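PDB 3SFW: dihydropyrimidinase from Brevibacillus agri, which catalyses the hydrolytic ring opening of 5,6-dihydropyrimidines to N-carbamoyl beta-amino acids, using a pair of zinc ions held in an amidohydrolase fold. Local coordinates for residues 46-51 and 393-398; 426-431 and 438-443; 181-186 and 287-292; 236-241 and 260-265. All blocks are in the same frame, centred on the assembly; numbering follows the deposited sequence.

Interaction 1: 46-51 and 393-398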
loop_
_atom_site.group_PDB
_atom_site.type_symbol
_atom_site.label_atom_id
_atom_site.label_comp_id
_atom_site.label_asym_id
_atom_site.label_seq_id
_atom_site.Cartn_x
_atom_site.Cartn_y
_atom_site.Cartn_z
ATOM N N THR A 46 -28.650 32.138 24.273
ATOM C CA THR A 46 -28.174 33.105 23.291
ATOM C C THR A 46 -26.662 33.089 23.186
ATOM O O THR A 46 -25.948 33.185 24.208
ATOM C CB THR A 46 -28.652 34.583 23.656
ATOM O OG1 THR A 46 -30.070 34.608 23.791
ATOM C CG2 THR A 46 -28.262 35.568 22.561
ATOM N N GLY A 47 -26.152 32.983 21.954
ATOM C CA GLY A 47 -24.707 33.012 21.707
ATOM C C GLY A 47 -23.991 31.683 21.996
ATOM O O GLY A 47 -22.770 31.583 21.874
ATOM N N TYR A 48 -24.750 30.670 22.373
ATOM C CA TYR A 48 -24.130 29.346 22.644
ATOM C C TYR A 48 -24.505 28.332 21.571
ATOM O O TYR A 48 -25.631 28.371 21.007
ATOM C CB TYR A 48 -24.591 28.785 24.008
ATOM C CG TYR A 48 -24.317 29.689 25.215
ATOM C CD1 TYR A 48 -23.263 30.614 25.224
ATOM C CD2 TYR A 48 -25.154 29.634 26.317
ATOM C CE1 TYR A 48 -23.036 31.434 26.369
ATOM C CE2 TYR A 48 -24.933 30.426 27.429
ATOM C CZ TYR A 48 -23.897 31.318 27.448
ATOM O OH TYR A 48 -23.695 32.055 28.614
ATOM N N TYR A 49 -23.639 27.345 21.412
ATOM C CA TYR A 49 -24.030 26.053 20.883
ATOM C C TYR A 49 -24.631 25.136 21.986
ATOM O O TYR A 49 -24.172 25.140 23.130
ATOM C CB TYR A 49 -22.807 25.314 20.329
ATOM C CG TYR A 49 -22.237 25.907 19.075
ATOM C CD1 TYR A 49 -23.059 26.178 17.973
ATOM C CD2 TYR A 49 -20.869 26.206 18.983
ATOM C CE1 TYR A 49 -22.512 26.727 16.819
ATOM C CE2 TYR A 49 -20.321 26.747 17.831
ATOM C CZ TYR A 49 -21.156 27.065 16.788
ATOM O OH TYR A 49 -20.589 27.555 15.635
ATOM N N LEU A 50 -25.656 24.367 21.624
ATOM C CA LEU A 50 -26.098 23.222 22.439
ATOM C C LEU A 50 -25.449 21.994 21.808
ATOM O O LEU A 50 -25.784 21.629 20.665
ATOM C CB LEU A 50 -27.617 23.044 22.382
ATOM C CG LEU A 50 -28.511 24.042 23.111
ATOM C CD1 LEU A 50 -28.300 25.402 22.659
ATOM C CD2 LEU A 50 -30.008 23.675 23.064
ATOM N N LEU A 51 -24.570 21.343 22.557
ATOM C CA LEU A 51 -23.865 20.123 22.090
ATOM C C LEU A 51 -24.371 18.927 22.844
ATOM O O LEU A 51 -24.657 19.040 24.035
ATOM C CB LEU A 51 -22.366 20.259 22.359
ATOM C CG LEU A 51 -21.714 21.523 21.772
ATOM C CD1 LEU A 51 -20.235 21.605 22.159
ATOM C CD2 LEU A 51 -21.864 21.515 20.249
ATOM N N ILE A 393 -26.641 17.606 27.869
ATOM C CA ILE A 393 -26.467 18.699 26.952
ATOM C C ILE A 393 -25.440 19.679 27.521
ATOM O O ILE A 393 -25.437 19.967 28.720
ATOM C CB ILE A 393 -27.830 19.430 26.748
ATOM C CG1 ILE A 393 -28.808 18.464 26.086
ATOM C CG2 ILE A 393 -27.641 20.765 25.868
ATOM C CD1 ILE A 393 -30.241 18.995 26.028
ATOM N N VAL A 394 -24.604 20.219 26.638
ATOM C CA VAL A 394 -23.616 21.231 27.018
ATOM C C VAL A 394 -23.974 22.546 26.356
ATOM O O VAL A 394 -24.219 22.590 25.139
ATOM C CB VAL A 394 -22.206 20.797 26.575
ATOM C CG1 VAL A 394 -21.192 21.893 26.889
ATOM C CG2 VAL A 394 -21.827 19.498 27.289
ATOM N N LEU A 395 -23.998 23.634 27.144
ATOM C CA LEU A 395 -24.089 24.953 26.577
ATOM C C LEU A 395 -22.667 25.478 26.425
ATOM O O LEU A 395 -21.948 25.610 27.428
ATOM C CB LEU A 395 -24.890 25.882 27.517
ATOM C CG LEU A 395 -26.353 25.505 27.798
ATOM C CD1 LEU A 395 -27.129 26.722 28.328
ATOM C CD2 LEU A 395 -27.023 24.896 26.668
ATOM N N PHE A 396 -22.233 25.676 25.168
ATOM C CA PHE A 396 -20.815 25.926 24.864
ATOM C C PHE A 396 -20.682 27.284 24.160
ATOM O O PHE A 396 -21.406 27.567 23.171
ATOM C CB PHE A 396 -20.299 24.797 23.945
ATOM C CG PHE A 396 -18.833 24.877 23.653
ATOM C CD1 PHE A 396 -17.896 24.302 24.536
ATOM C CD2 PHE A 396 -18.385 25.425 22.451
ATOM C CE1 PHE A 396 -16.530 24.366 24.260
ATOM C CE2 PHE A 396 -17.012 25.441 22.145
ATOM C CZ PHE A 396 -16.095 24.908 23.039
ATOM N N ASP A 397 -19.849 28.168 24.721
ATOM C CA ASP A 397 -19.600 29.481 24.124
ATOM C C ASP A 397 -18.315 29.480 23.298
ATOM O O ASP A 397 -17.215 29.398 23.820
ATOM C CB ASP A 397 -19.574 30.581 25.203
ATOM C CG ASP A 397 -19.461 31.988 24.621
ATOM O OD1 ASP A 397 -19.069 32.121 23.453
ATOM O OD2 ASP A 397 -19.758 32.975 25.358
ATOM N N PRO A 398 -18.462 29.444 21.965
ATOM C CA PRO A 398 -17.289 29.226 21.101
ATOM C C PRO A 398 -16.364 30.472 21.013
ATOM O O PRO A 398 -15.252 30.389 20.477
ATOM C CB PRO A 398 -17.931 28.924 19.736
ATOM C CG PRO A 398 -19.243 29.718 19.775
ATOM C CD PRO A 398 -19.715 29.640 21.198
HETATM O O HOH W 1 -21.090 33.651 21.874
#
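Tyr49 to Leu51 run antiparallel to Val394 to Phe396, with Tyr49-Phe396 and Leu51-Val394 as hydrogen-bonded pairs and Leu50-Leu395 as the non-hydrogen-bonded pair between them; Tyr49 N lies 2.9 Å from Phe396 O. On one face Leu50 CG and Leu395 CD2 meet at 3.9 Å, the side chains lying side by side and pointing the same way. On the other face Leu51 CD1 touches Phe396 CB at 3.7 Å. Where the chain turns at Pro398, its CG touches Tyr49 CE2 at 3.7 Å, the two side chains at about a right angle. Strand 49-59 runs on into the TIM-type barrel of the amidohydrolase family, where His58 binds zinc, while here it pairs with the late strand 393-403. Tyr48, with CG anti to its carbonyl carbon (chi1 -57°), swings its ring across Leu395 and Asp397: Tyr48 CD1 lies 3.7 Å from Asp397 CB and Tyr48 CD2 3.9 Å from Leu395 CB, while Asp397 OD2 meets the ring edge in plane. An alanine at Tyr48 is likely to open a gap beside Leu395 and uncover the Asp397 methylene. Asp397 OD1 takes a hydrogen bond from a water that also bridges to Gly47 O, and is also hydrogen-bonded to Thr399 OG1.

Interaction 2: 426-431 and 438-443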
loop_
_atom_site.group_PDB
_atom_site.type_symbol
_atom_site.label_atom_id
_atom_site.label_comp_id
_atom_site.label_asym_id
_atom_site.label_seq_id
_atom_site.Cartn_x
_atom_site.Cartn_y
_atom_site.Cartn_z
ATOM N N ASP A 426 -15.610 27.839 25.733
ATOM C CA ASP A 426 -15.770 27.709 27.179
ATOM C C ASP A 426 -17.067 26.918 27.422
ATOM O O ASP A 426 -18.120 27.202 26.830
ATOM C CB ASP A 426 -15.834 29.127 27.812
ATOM C CG ASP A 426 -15.464 29.147 29.310
ATOM O OD1 ASP A 426 -14.889 28.166 29.819
ATOM O OD2 ASP A 426 -15.735 30.182 29.968
ATOM N N VAL A 427 -16.964 25.890 28.261
ATOM C CA VAL A 427 -18.149 25.139 28.737
ATOM C C VAL A 427 -18.889 25.934 29.815
ATOM O O VAL A 427 -18.349 26.174 30.919
ATOM C CB VAL A 427 -17.711 23.753 29.270
ATOM C CG1 VAL A 427 -18.895 22.997 29.891
ATOM C CG2 VAL A 427 -17.073 22.921 28.090
ATOM N N ILE A 428 -20.071 26.432 29.470
ATOM C CA ILE A 428 -20.791 27.323 30.395
ATOM C C ILE A 428 -21.669 26.538 31.353
ATOM O O ILE A 428 -21.564 26.712 32.571
ATOM C CB ILE A 428 -21.646 28.349 29.634
ATOM C CG1 ILE A 428 -20.759 29.120 28.632
ATOM C CG2 ILE A 428 -22.469 29.260 30.624
ATOM C CD1 ILE A 428 -19.550 29.843 29.268
ATOM N N SER A 429 -22.567 25.705 30.809
ATOM C CA SER A 429 -23.450 24.887 31.637
ATOM C C SER A 429 -23.533 23.468 31.084
ATOM O O SER A 429 -23.347 23.267 29.889
ATOM C CB SER A 429 -24.831 25.516 31.690
ATOM O OG SER A 429 -24.695 26.808 32.274
ATOM N N VAL A 430 -23.794 22.509 31.971
ATOM C CA VAL A 430 -23.799 21.086 31.617
ATOM C C VAL A 430 -24.975 20.433 32.314
ATOM O O VAL A 430 -25.092 20.482 33.551
ATOM C CB VAL A 430 -22.496 20.411 32.062
ATOM C CG1 VAL A 430 -22.505 18.900 31.743
ATOM C CG2 VAL A 430 -21.286 21.109 31.437
ATOM N N LEU A 431 -25.877 19.845 31.528
ATOM C CA LEU A 431 -26.983 19.053 32.080
ATOM C C LEU A 431 -26.700 17.573 31.902
ATOM O O LEU A 431 -26.181 17.153 30.827
ATOM C CB LEU A 431 -28.268 19.378 31.334
ATOM C CG LEU A 431 -28.710 20.844 31.536
ATOM C CD1 LEU A 431 -28.982 21.501 30.182
ATOM C CD2 LEU A 431 -29.981 20.928 32.427
ATOM N N VAL A 438 -23.132 21.425 36.034
ATOM C CA VAL A 438 -22.443 22.708 36.053
ATOM C C VAL A 438 -23.425 23.760 35.515
ATOM O O VAL A 438 -24.144 23.528 34.530
ATOM C CB VAL A 438 -21.177 22.632 35.120
ATOM C CG1 VAL A 438 -20.503 24.016 34.987
ATOM C CG2 VAL A 438 -20.189 21.583 35.647
ATOM N N ARG A 439 -23.511 24.902 36.178
ATOM C CA ARG A 439 -24.328 25.982 35.658
ATOM C C ARG A 439 -23.553 27.266 35.802
ATOM O O ARG A 439 -23.063 27.568 36.907
ATOM C CB ARG A 439 -25.630 26.069 36.424
ATOM C CG ARG A 439 -26.635 27.042 35.754
ATOM C CD ARG A 439 -27.978 26.937 36.405
ATOM N NE ARG A 439 -28.997 27.690 35.677
ATOM C CZ ARG A 439 -30.292 27.582 35.942
ATOM N NH1 ARG A 439 -30.696 26.761 36.896
ATOM N NH2 ARG A 439 -31.168 28.293 35.277
ATOM N N ASN A 440 -23.352 27.965 34.683
ATOM C CA ASN A 440 -22.493 29.156 34.671
ATOM C C ASN A 440 -21.165 28.927 35.374
ATOM O O ASN A 440 -20.696 29.766 36.176
ATOM C CB ASN A 440 -23.274 30.349 35.265
ATOM C CG ASN A 440 -24.456 30.700 34.417
ATOM O OD1 ASN A 440 -24.304 30.861 33.218
ATOM N ND2 ASN A 440 -25.653 30.740 35.002
ATOM N N LYS A 441 -20.522 27.829 35.008
ATOM C CA LYS A 441 -19.176 27.499 35.463
ATOM C C LYS A 441 -19.077 27.270 36.990
ATOM O O LYS A 441 -17.986 27.283 37.533
ATOM C CB LYS A 441 -18.119 28.520 34.954
ATOM C CG LYS A 441 -18.004 28.527 33.398
ATOM C CD LYS A 441 -17.242 29.734 32.898
ATOM C CE LYS A 441 -15.778 29.471 32.979
ATOM N NZ LYS A 441 -15.102 30.678 32.409
ATOM N N GLN A 442 -20.196 26.932 37.621
ATOM C CA GLN A 442 -20.196 26.564 39.049
ATOM C C GLN A 442 -20.780 25.165 39.199
ATOM O O GLN A 442 -21.673 24.764 38.431
ATOM C CB GLN A 442 -21.044 27.583 39.818
ATOM C CG GLN A 442 -20.382 28.990 39.796
ATOM C CD GLN A 442 -21.336 30.086 40.220
ATOM O OE1 GLN A 442 -22.453 30.174 39.701
ATOM N NE2 GLN A 442 -20.891 30.959 41.136
ATOM N N PHE A 443 -20.252 24.396 40.133
ATOM C CA PHE A 443 -20.744 23.021 40.287
ATOM C C PHE A 443 -22.024 23.013 41.124
ATOM O O PHE A 443 -21.996 23.336 42.341
ATOM C CB PHE A 443 -19.693 22.150 40.975
ATOM C CG PHE A 443 -20.179 20.761 41.310
ATOM C CD1 PHE A 443 -20.617 19.894 40.281
ATOM C CD2 PHE A 443 -20.039 20.260 42.586
ATOM C CE1 PHE A 443 -20.987 18.564 40.589
ATOM C CE2 PHE A 443 -20.410 18.950 42.902
ATOM C CZ PHE A 443 -20.916 18.109 41.894
#
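Lys441 NZ meets Asp426 OD2 at 2.6 Å in a salt bridge that uses the syn lone pair of the carboxylate oxygen. A long, flexible lysine suits this job: Lys441 CG passes Val427 O at 3.4 Å, and a bend further out (chi3 83°) brings CE and NZ to the aspartate, the two side chains meeting at about a right angle. Asp426 itself is buried, and its OD1 has a second, long and weak ion pair with Arg402. Without the carboxylate, as with an alanine here, the Lys441 ammonium is likely to lose its mate and its chain end to be set free to turn. The backbone of Lys441 is held too, its N donating to Ile428 O at 2.9 Å. One residue earlier, Asn440 N points almost straight (171°) at Ser429 OG, 3.0 Å away; a serine fits because its short hydroxyl can accept from the turn. That turn, of type I', runs from Arg439 to Gln442, and Asn440 and Lys441 take its two central positions with positive phi, a conformation that asparagine tolerates well. It follows the hairpin of strands 422-432 and 435-439, where Ile428 and Ser429 form a classic beta bulge against Leu395 of the neighbouring strand 393-403. Beyond the bulge Val430 N binds Val438 O at 2.8 Å, whereas the return bond from Val438 N to Val430 O is weak. Val430 CG2 packs on Val438 CB at 4.0 Å, and Val438 also touches Phe83 of helix 74-83, while Arg439 extends to a salt bridge with Glu41.

Interaction 3: 181-186 and 287-292; sequences QVHAEN and WSPPLR. With ZN (zinc ion), chain D.
Glu185 points its CB toward the 287-292 loop and lays its carboxylate against the paired prolines there. With CG anti to the carbonyl carbon (chi1 -61°) and the chain extended beyond it, Glu185 CD comes within 3.8 Å of Pro289 CA. The two oxygens then part company. Glu185 OE1 passes Ser288 CB at 3.7 Å and accepts from His183 NE2 at 2.6 Å, a bond made on the anti side of the carboxylate and close to the imidazole plane; Arg212 forms a salt bridge to the same oxygen. Glu185 OE2 packs over Pro289 CA at 3.5 Å and against Pro290 CD, and shares a water with Arg292 NH2. A glutamate suits the place because one end can serve both a histidine and an arginine. The bond to NE2 fixes the rotation of the His183 ring and leaves ND1 to bind zinc at 2.2 Å, so Glu185 is a second-shell residue of the metal site. On the loop, Ser288 O accepts at 2.7 Å from one of the two zinc-bound waters. The cis peptide between Ser288 and Pro289 bends the loop at this point. His183 lies on the chain of strand 180-182, in the parallel barrel wall beside strand 234-237. The proline loop runs between helices 265-269 and 295-305, with helix 206-210 touching Pro290 and helix 214-230 touching Pro289.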
loop_
_atom_site.group_PDB
_atom_site.type_symbol
_atom_site.label_atom_id
_atom_site.label_comp_id
_atom_site.label_asym_id
_atom_site.label_seq_id
_atom_site.Cartn_x
_atom_site.Cartn_y
_atom_site.Cartn_z
ATOM N N GLN A 181 -11.268 -4.122 22.618
ATOM C CA GLN A 181 -10.357 -2.990 22.617
ATOM C C GLN A 181 -8.944 -3.516 22.804
ATOM O O GLN A 181 -8.741 -4.406 23.628
ATOM C CB GLN A 181 -10.670 -2.120 23.787
ATOM C CG GLN A 181 -12.007 -1.394 23.658
ATOM C CD GLN A 181 -12.437 -0.860 24.992
ATOM O OE1 GLN A 181 -12.471 0.376 25.224
ATOM N NE2 GLN A 181 -12.726 -1.738 25.871
ATOM N N VAL A 182 -7.967 -2.940 22.099
ATOM C CA VAL A 182 -6.582 -3.244 22.440
ATOM C C VAL A 182 -5.778 -2.006 22.784
ATOM O O VAL A 182 -5.826 -1.037 22.058
ATOM C CB VAL A 182 -5.892 -4.004 21.284
ATOM C CG1 VAL A 182 -4.439 -3.936 21.394
ATOM C CG2 VAL A 182 -6.395 -5.455 21.228
ATOM N N HIS A 183 -4.875 -2.152 23.763
ATOM C CA HIS A 183 -3.698 -1.286 23.913
ATOM C C HIS A 183 -2.594 -1.947 23.077
ATOM O O HIS A 183 -2.064 -2.999 23.473
ATOM C CB HIS A 183 -3.240 -1.210 25.412
ATOM C CG HIS A 183 -1.959 -0.441 25.603
ATOM N ND1 HIS A 183 -1.878 0.731 26.338
ATOM C CD2 HIS A 183 -0.713 -0.664 25.102
ATOM C CE1 HIS A 183 -0.626 1.168 26.310
ATOM N NE2 HIS A 183 0.094 0.354 25.553
ATOM N N ALA A 184 -2.268 -1.349 21.922
ATOM C CA ALA A 184 -1.431 -2.058 20.930
ATOM C C ALA A 184 -0.008 -1.486 20.935
ATOM O O ALA A 184 0.341 -0.645 20.091
ATOM C CB ALA A 184 -2.057 -1.952 19.493
ATOM N N GLU A 185 0.841 -2.022 21.804
ATOM C CA GLU A 185 2.319 -1.889 21.621
ATOM C C GLU A 185 2.879 -3.273 21.878
ATOM O O GLU A 185 2.370 -3.991 22.778
ATOM C CB GLU A 185 2.953 -0.949 22.659
ATOM C CG GLU A 185 2.451 0.515 22.632
ATOM C CD GLU A 185 3.027 1.295 23.785
ATOM O OE1 GLU A 185 2.573 1.072 24.957
ATOM O OE2 GLU A 185 4.016 2.042 23.526
ATOM N N ASN A 186 3.999 -3.595 21.219
ATOM C CA ASN A 186 4.586 -4.921 21.487
ATOM C C ASN A 186 5.285 -4.927 22.844
ATOM O O ASN A 186 6.361 -4.324 23.021
ATOM C CB ASN A 186 5.530 -5.349 20.355
ATOM C CG ASN A 186 5.980 -6.779 20.522
ATOM O OD1 ASN A 186 6.608 -7.123 21.526
ATOM N ND2 ASN A 186 5.665 -7.612 19.558
ATOM N N TRP A 287 3.378 8.844 29.558
ATOM C CA TRP A 287 2.161 8.003 29.402
ATOM C C TRP A 287 2.435 7.191 28.157
ATOM O O TRP A 287 3.436 7.442 27.460
ATOM C CB TRP A 287 0.888 8.855 29.204
ATOM C CG TRP A 287 1.041 9.998 28.221
ATOM C CD1 TRP A 287 1.202 9.901 26.873
ATOM C CD2 TRP A 287 0.928 11.404 28.528
ATOM N NE1 TRP A 287 1.217 11.189 26.307
ATOM C CE2 TRP A 287 1.056 12.113 27.313
ATOM C CE3 TRP A 287 0.787 12.132 29.740
ATOM C CZ2 TRP A 287 1.046 13.528 27.263
ATOM C CZ3 TRP A 287 0.693 13.515 29.687
ATOM C CH2 TRP A 287 0.779 14.201 28.451
ATOM N N SER A 288 1.622 6.155 27.907
ATOM C CA SER A 288 1.980 5.189 26.850
ATOM C C SER A 288 0.757 4.972 25.981
ATOM O O SER A 288 -0.331 5.002 26.500
ATOM C CB SER A 288 2.374 3.846 27.465
ATOM O OG SER A 288 3.532 4.013 28.292
ATOM N N PRO A 289 0.928 4.821 24.664
ATOM C CA PRO A 289 2.158 5.023 23.895
ATOM C C PRO A 289 2.709 6.391 24.112
ATOM O O PRO A 289 2.004 7.304 24.520
ATOM C CB PRO A 289 1.706 4.876 22.433
ATOM C CG PRO A 289 0.220 5.137 22.468
ATOM C CD PRO A 289 -0.233 4.569 23.778
ATOM N N PRO A 290 4.031 6.535 23.907
ATOM C CA PRO A 290 4.628 7.830 24.249
ATOM C C PRO A 290 4.237 8.907 23.239
ATOM O O PRO A 290 3.872 8.611 22.099
ATOM C CB PRO A 290 6.137 7.537 24.152
ATOM C CG PRO A 290 6.243 6.426 23.093
ATOM C CD PRO A 290 4.959 5.583 23.290
ATOM N N LEU A 291 4.468 10.155 23.600
ATOM C CA LEU A 291 4.381 11.260 22.637
ATOM C C LEU A 291 5.346 11.006 21.476
ATOM O O LEU A 291 6.374 10.335 21.663
ATOM C CB LEU A 291 4.723 12.575 23.366
ATOM C CG LEU A 291 3.663 13.015 24.369
ATOM C CD1 LEU A 291 4.070 14.363 25.012
ATOM C CD2 LEU A 291 2.300 13.173 23.660
ATOM N N ARG A 292 4.978 11.499 20.289
ATOM C CA ARG A 292 5.598 11.135 19.008
ATOM C C ARG A 292 6.210 12.379 18.361
ATOM O O ARG A 292 5.891 13.531 18.724
ATOM C CB ARG A 292 4.534 10.576 18.041
ATOM C CG ARG A 292 3.765 9.366 18.605
ATOM C CD ARG A 292 4.800 8.237 18.999
ATOM N NE ARG A 292 4.136 6.920 19.181
ATOM C CZ ARG A 292 4.779 5.817 19.568
ATOM N NH1 ARG A 292 6.116 5.838 19.768
ATOM N NH2 ARG A 292 4.121 4.664 19.677
HETATM ZN ZN ZN D . -3.346 2.112 27.219
HETATM O O HOH W 2 4.978 2.310 20.985
HETATM O O HOH W 3 -1.741 3.407 28.088
HETATM O O HOH W 4 -3.066 1.558 29.229
#

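Interaction 4: 236-241 and 260-265; sequences YVVHVS and YGETCP. With ZN (zinc ion), chain D.
The Tyr236 ring carries Glu262 OE2 and Val238 CG1 at its edge, in its plane, while Tyr260 CB approaches Tyr236 CD2 at 4.1 Å. Tyr236 OH donates to Glu262 OE2 at 2.6 Å on the anti side, with ring and carboxylate planes 79° apart, and the hydroxyl is also hydrogen-bonded to Thr311. Glu262 OE1 is met from above the carboxylate plane by His239 N at 3.0 Å and also accepts from His58 ND1. A buried glutamate is apt: it satisfies a tyrosine, a backbone N-H and a zinc-ligand histidine at once. On the His239 ring, Val238 CG2 lies 3.4 Å above the centre of one face. These residues belong to a beta-alpha-beta unit, strand 234-237, helix 243-254 and strand 258-263, with its two strands parallel and adjacent, as expected of a TIM barrel. In the ladder Val237 N donates to Tyr260 O at 2.9 Å and Glu262 N returns a bond to Val237 O; farther along, Val240 N donates to Glu262 O at 2.7 Å, and Thr263 OG1 to Val240 O. His239 adopts a crowded rotamer (chi1 50°) that directs NE2 to the zinc at 2.2 Å, while its CB rests 3.6 Å from Cys264 SG.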
loop_
_atom_site.group_PDB
_atom_site.type_symbol
_atom_site.label_atom_id
_atom_site.label_comp_id
_atom_site.label_asym_id
_atom_site.label_seq_id
_atom_site.Cartn_x
_atom_site.Cartn_y
_atom_site.Cartn_z
ATOM N N TYR A 236 -11.420 -2.409 18.377
ATOM C CA TYR A 236 -11.294 -0.976 18.624
ATOM C C TYR A 236 -9.902 -0.706 19.194
ATOM O O TYR A 236 -9.551 -1.193 20.226
ATOM C CB TYR A 236 -12.393 -0.547 19.595
ATOM C CG TYR A 236 -12.395 0.917 19.989
ATOM C CD1 TYR A 236 -11.523 1.395 20.980
ATOM C CD2 TYR A 236 -13.411 1.773 19.522
ATOM C CE1 TYR A 236 -11.619 2.726 21.456
ATOM C CE2 TYR A 236 -13.502 3.100 19.945
ATOM C CZ TYR A 236 -12.605 3.574 20.897
ATOM O OH TYR A 236 -12.799 4.826 21.446
ATOM N N VAL A 237 -9.080 -0.014 18.429
ATOM C CA VAL A 237 -7.714 0.252 18.836
ATOM C C VAL A 237 -7.701 1.541 19.648
ATOM O O VAL A 237 -7.983 2.626 19.108
ATOM C CB VAL A 237 -6.773 0.417 17.608
ATOM C CG1 VAL A 237 -5.283 0.552 18.109
ATOM C CG2 VAL A 237 -6.928 -0.783 16.623
ATOM N N VAL A 238 -7.335 1.467 20.938
ATOM C CA VAL A 238 -7.405 2.682 21.778
ATOM C C VAL A 238 -6.108 3.488 21.540
ATOM O O VAL A 238 -5.131 2.954 21.013
ATOM C CB VAL A 238 -7.516 2.383 23.315
ATOM C CG1 VAL A 238 -8.729 1.460 23.612
ATOM C CG2 VAL A 238 -6.228 1.708 23.841
ATOM N N HIS A 239 -6.170 4.777 21.864
ATOM C CA HIS A 239 -5.023 5.694 21.733
ATOM C C HIS A 239 -4.090 5.354 20.569
ATOM O O HIS A 239 -2.910 5.104 20.785
ATOM C CB HIS A 239 -4.223 5.877 23.077
ATOM C CG HIS A 239 -3.823 4.595 23.782
ATOM N ND1 HIS A 239 -3.186 3.543 23.143
ATOM C CD2 HIS A 239 -3.851 4.274 25.106
ATOM C CE1 HIS A 239 -2.901 2.598 24.040
ATOM N NE2 HIS A 239 -3.280 3.034 25.235
ATOM N N VAL A 240 -4.586 5.514 19.339
ATOM C CA VAL A 240 -3.705 5.459 18.148
ATOM C C VAL A 240 -2.838 6.752 18.135
ATOM O O VAL A 240 -3.383 7.863 18.236
ATOM C CB VAL A 240 -4.567 5.354 16.845
ATOM C CG1 VAL A 240 -3.670 5.420 15.574
ATOM C CG2 VAL A 240 -5.353 4.053 16.854
ATOM N N SER A 241 -1.496 6.612 18.148
ATOM C CA SER A 241 -0.667 7.819 18.328
ATOM C C SER A 241 0.164 8.160 17.114
ATOM O O SER A 241 0.817 9.221 17.071
ATOM C CB SER A 241 0.273 7.656 19.545
ATOM O OG SER A 241 1.327 6.732 19.267
ATOM N N TYR A 260 -11.957 -0.285 14.206
ATOM C CA TYR A 260 -12.195 1.125 14.560
ATOM C C TYR A 260 -11.017 1.631 15.344
ATOM O O TYR A 260 -10.289 0.845 15.928
ATOM C CB TYR A 260 -13.445 1.233 15.485
ATOM C CG TYR A 260 -14.627 0.561 14.830
ATOM C CD1 TYR A 260 -14.966 -0.752 15.158
ATOM C CD2 TYR A 260 -15.284 1.159 13.761
ATOM C CE1 TYR A 260 -15.973 -1.436 14.490
ATOM C CE2 TYR A 260 -16.336 0.494 13.122
ATOM C CZ TYR A 260 -16.669 -0.809 13.512
ATOM O OH TYR A 260 -17.699 -1.489 12.897
ATOM N N GLY A 261 -10.812 2.959 15.322
ATOM C CA GLY A 261 -9.686 3.566 16.054
ATOM C C GLY A 261 -10.058 4.832 16.805
ATOM O O GLY A 261 -10.897 5.634 16.359
ATOM N N GLU A 262 -9.373 5.015 17.936
ATOM C CA GLU A 262 -9.540 6.155 18.812
ATOM C C GLU A 262 -8.219 6.926 18.809
ATOM O O GLU A 262 -7.149 6.312 18.771
ATOM C CB GLU A 262 -9.714 5.591 20.222
ATOM C CG GLU A 262 -9.850 6.613 21.348
ATOM C CD GLU A 262 -9.809 5.860 22.692
ATOM O OE1 GLU A 262 -8.678 5.650 23.226
ATOM O OE2 GLU A 262 -10.890 5.412 23.142
ATOM N N THR A 263 -8.271 8.265 18.948
ATOM C CA THR A 263 -7.028 8.955 19.379
ATOM C C THR A 263 -7.357 9.870 20.561
ATOM O O THR A 263 -8.472 9.781 21.116
ATOM C CB THR A 263 -6.297 9.637 18.215
ATOM O OG1 THR A 263 -4.963 10.017 18.641
ATOM C CG2 THR A 263 -7.110 10.852 17.716
ATOM N N CYS A 264 -6.374 10.632 21.037
ATOM C CA CYS A 264 -6.509 11.348 22.298
ATOM C C CYS A 264 -5.899 12.728 22.100
ATOM O O CYS A 264 -4.979 12.877 21.271
ATOM C CB CYS A 264 -5.728 10.631 23.413
ATOM S SG CYS A 264 -6.140 8.854 23.624
ATOM N N PRO A 265 -6.335 13.724 22.904
ATOM C CA PRO A 265 -5.865 15.082 22.676
ATOM C C PRO A 265 -4.340 15.182 22.776
ATOM O O PRO A 265 -3.732 15.959 22.042
ATOM C CB PRO A 265 -6.502 15.874 23.818
ATOM C CG PRO A 265 -7.748 15.094 24.179
ATOM C CD PRO A 265 -7.378 13.648 23.944
HETATM ZN ZN ZN D . -3.346 2.112 27.219
HETATM O O HOH W 4 -3.066 1.558 29.229
HETATM O O HOH W 3 -1.741 3.407 28.088
#

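Interactions 3 and 4 lie with centres about 9 Å apart and share one zinc ion, bound by His183 in the first and His239 in the second, with two waters in common; carboxylated Lys150 also binds this ion and bridges to the second zinc site of His58, His60 and Asp315. Arg292 NE of interaction 3 probably hydrogen-bonds Ser241 OG of interaction 4 at 2.8 Å. Interactions 1 and 2 share a sheet, joined by a probable bond of 2.8 Å from Leu395 N to Ser429 O. They are remote from interaction 4 (centres of 1 and 4 about 27 Å apart), although strand 49-59 runs on from interaction 1 to His58. Interactions 3 and 4 are nested inside the chain loop that interaction 1 closes.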